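Local coordinates for Cro protein (PDB 3BD1) that probably acts as a prophage transcription factor of the Cro type, binding operator DNA through a helix-turn-helix, at residues D5-K10 with G51-R56. Numbering follows the deposited sequence.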
loop_
_atom_site.group_PDB
_atom_site.type_symbol
_atom_site.label_atom_id
_atom_site.label_comp_id
_atom_site.label_asym_id
_atom_site.label_seq_id
_atom_site.Cartn_x
_atom_site.Cartn_y
_atom_site.Cartn_z
ATOM N N ASP A 5 -3.059 -5.973 -3.183
ATOM C CA ASP A 5 -1.938 -5.055 -3.106
ATOM C C ASP A 5 -1.778 -4.225 -4.372
ATOM O O ASP A 5 -1.468 -3.038 -4.293
ATOM C CB ASP A 5 -0.652 -5.806 -2.812
ATOM C CG ASP A 5 -0.603 -6.319 -1.397
ATOM O OD1 ASP A 5 -1.262 -5.777 -0.490
ATOM O OD2 ASP A 5 0.114 -7.302 -1.153
ATOM N N ILE A 6 -2.004 -4.826 -5.539
ATOM C CA ILE A 6 -1.966 -4.046 -6.776
ATOM C C ILE A 6 -3.033 -2.961 -6.709
ATOM O O ILE A 6 -2.767 -1.819 -7.108
ATOM C CB ILE A 6 -2.171 -4.928 -8.018
ATOM C CG1 ILE A 6 -1.044 -5.970 -8.129
ATOM C CG2 ILE A 6 -2.275 -4.105 -9.297
ATOM C CD1 ILE A 6 -1.229 -7.026 -9.212
ATOM N N ALA A 7 -4.228 -3.308 -6.230
ATOM C CA ALA A 7 -5.300 -2.312 -6.092
ATOM C C ALA A 7 -4.946 -1.190 -5.122
ATOM O O ALA A 7 -5.177 0.006 -5.368
ATOM C CB ALA A 7 -6.596 -2.989 -5.662
ATOM N N ILE A 8 -4.375 -1.550 -3.972
ATOM C CA ILE A 8 -3.959 -0.551 -2.987
ATOM C C ILE A 8 -2.921 0.381 -3.587
ATOM O O ILE A 8 -3.002 1.599 -3.423
ATOM C CB ILE A 8 -3.406 -1.226 -1.688
ATOM C CG1 ILE A 8 -4.527 -1.953 -0.938
ATOM C CG2 ILE A 8 -2.655 -0.256 -0.803
ATOM C CD1 ILE A 8 -4.071 -2.932 0.161
ATOM N N ASN A 9 -1.953 -0.177 -4.296
ATOM C CA ASN A 9 -0.903 0.624 -4.897
ATOM C C ASN A 9 -1.424 1.509 -6.022
ATOM O O ASN A 9 -0.916 2.611 -6.192
ATOM C CB ASN A 9 0.247 -0.248 -5.373
ATOM C CG ASN A 9 1.104 -0.751 -4.225
ATOM O OD1 ASN A 9 1.130 -0.123 -3.159
ATOM N ND2 ASN A 9 1.801 -1.865 -4.417
ATOM N N LYS A 10 -2.447 1.039 -6.728
ATOM C CA LYS A 10 -3.005 1.846 -7.828
ATOM C C LYS A 10 -3.620 3.118 -7.283
ATOM O O LYS A 10 -3.420 4.197 -7.857
ATOM C CB LYS A 10 -4.011 1.034 -8.629
ATOM C CG LYS A 10 -4.624 1.797 -9.757
ATOM C CD LYS A 10 -3.538 2.168 -10.759
ATOM C CE LYS A 10 -4.122 2.514 -12.108
ATOM N NZ LYS A 10 -4.843 3.790 -11.981
ATOM N N GLY A 51 -9.133 -0.646 -14.005
ATOM C CA GLY A 51 -8.789 -1.916 -14.618
ATOM C C GLY A 51 -7.377 -2.423 -14.342
ATOM O O GLY A 51 -6.938 -3.416 -14.970
ATOM N N ALA A 52 -6.664 -1.804 -13.402
ATOM C CA ALA A 52 -5.320 -2.266 -13.029
ATOM C C ALA A 52 -5.433 -3.662 -12.428
ATOM O O ALA A 52 -4.503 -4.443 -12.572
ATOM C CB ALA A 52 -4.676 -1.360 -12.017
ATOM N N VAL A 53 -6.569 -3.946 -11.804
ATOM C CA VAL A 53 -6.944 -5.319 -11.467
ATOM C C VAL A 53 -8.326 -5.533 -12.010
ATOM O O VAL A 53 -9.134 -4.603 -12.137
ATOM C CB VAL A 53 -6.906 -5.594 -9.980
ATOM C CG1 VAL A 53 -5.475 -5.426 -9.449
ATOM C CG2 VAL A 53 -7.869 -4.791 -9.211
ATOM N N ILE A 54 -8.595 -6.784 -12.361
ATOM C CA ILE A 54 -9.893 -7.188 -12.868
ATOM C C ILE A 54 -10.522 -8.224 -11.967
ATOM O O ILE A 54 -9.868 -8.851 -11.147
ATOM C CB ILE A 54 -9.844 -7.653 -14.332
ATOM C CG1 ILE A 54 -9.001 -8.917 -14.481
ATOM C CG2 ILE A 54 -9.327 -6.512 -15.209
ATOM C CD1 ILE A 54 -9.166 -9.535 -15.854
ATOM N N CYS A 55 -11.829 -8.409 -12.134
ATOM C CA CYS A 55 -12.611 -9.274 -11.267
ATOM C C CYS A 55 -12.003 -10.683 -11.168
ATOM O O CYS A 55 -11.921 -11.233 -10.083
ATOM C CB CYS A 55 -14.062 -9.385 -11.784
ATOM S SG CYS A 55 -14.989 -7.862 -11.520
ATOM N N ARG A 56 -11.567 -11.249 -12.285
ATOM C CA ARG A 56 -11.027 -12.624 -12.297
ATOM C C ARG A 56 -9.738 -12.727 -11.503
ATOM O O ARG A 56 -9.423 -13.796 -10.983
ATOM C CB ARG A 56 -10.816 -13.043 -13.749
ATOM C CG ARG A 56 -10.087 -14.304 -14.039
ATOM C CD ARG A 56 -10.880 -15.514 -13.639
ATOM N NE ARG A 56 -10.046 -16.699 -13.871
ATOM C CZ ARG A 56 -10.512 -17.929 -14.048
ATOM N NH1 ARG A 56 -11.816 -18.167 -14.007
ATOM N NH2 ARG A 56 -9.662 -18.928 -14.249
#
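Val53 packs against Ile6 and Ala7 where the loop following helix 42-48 passes beside helix 3-11, the first helix of this all-helical helix-turn-helix domain. The tight part is a single methyl, Val53 CG1, which lies 3.5 Å from Ile6 CG2, closer than carbons usually come, and 3.6 Å from Ile6 CB. In Ile6 a chi1 of -62° sets CG1 beside the backbone N and leaves CG2 anti to that N, directed at the valine, and the two branched side chains meet at a slant. Val53 CG2 meets Ala7 more loosely, methyl to methyl, 4.2 Å from Ala7 CB. Val53 also touches Ile45 and Ala7 touches Leu17, so the buried end of the contact merges with the packing of helices 42-48 and 14-21. No hydrogen bond joins the two segments; the side chains meet through carbon atoms. Away from buried Val53 and Ala7 the contact thins to Ala52 and the aliphatic part of Lys10, both partly exposed; Met1 of the second subunit packs on Ile6 and Ala52, so this rim is partly covered in the assembly. Here the lysine chain, bent at chi2 (64°) and chi4, arches over one side of the alanine methyl: Lys10 CG, CD and CE each lie 3.9 Å from Ala52 CB.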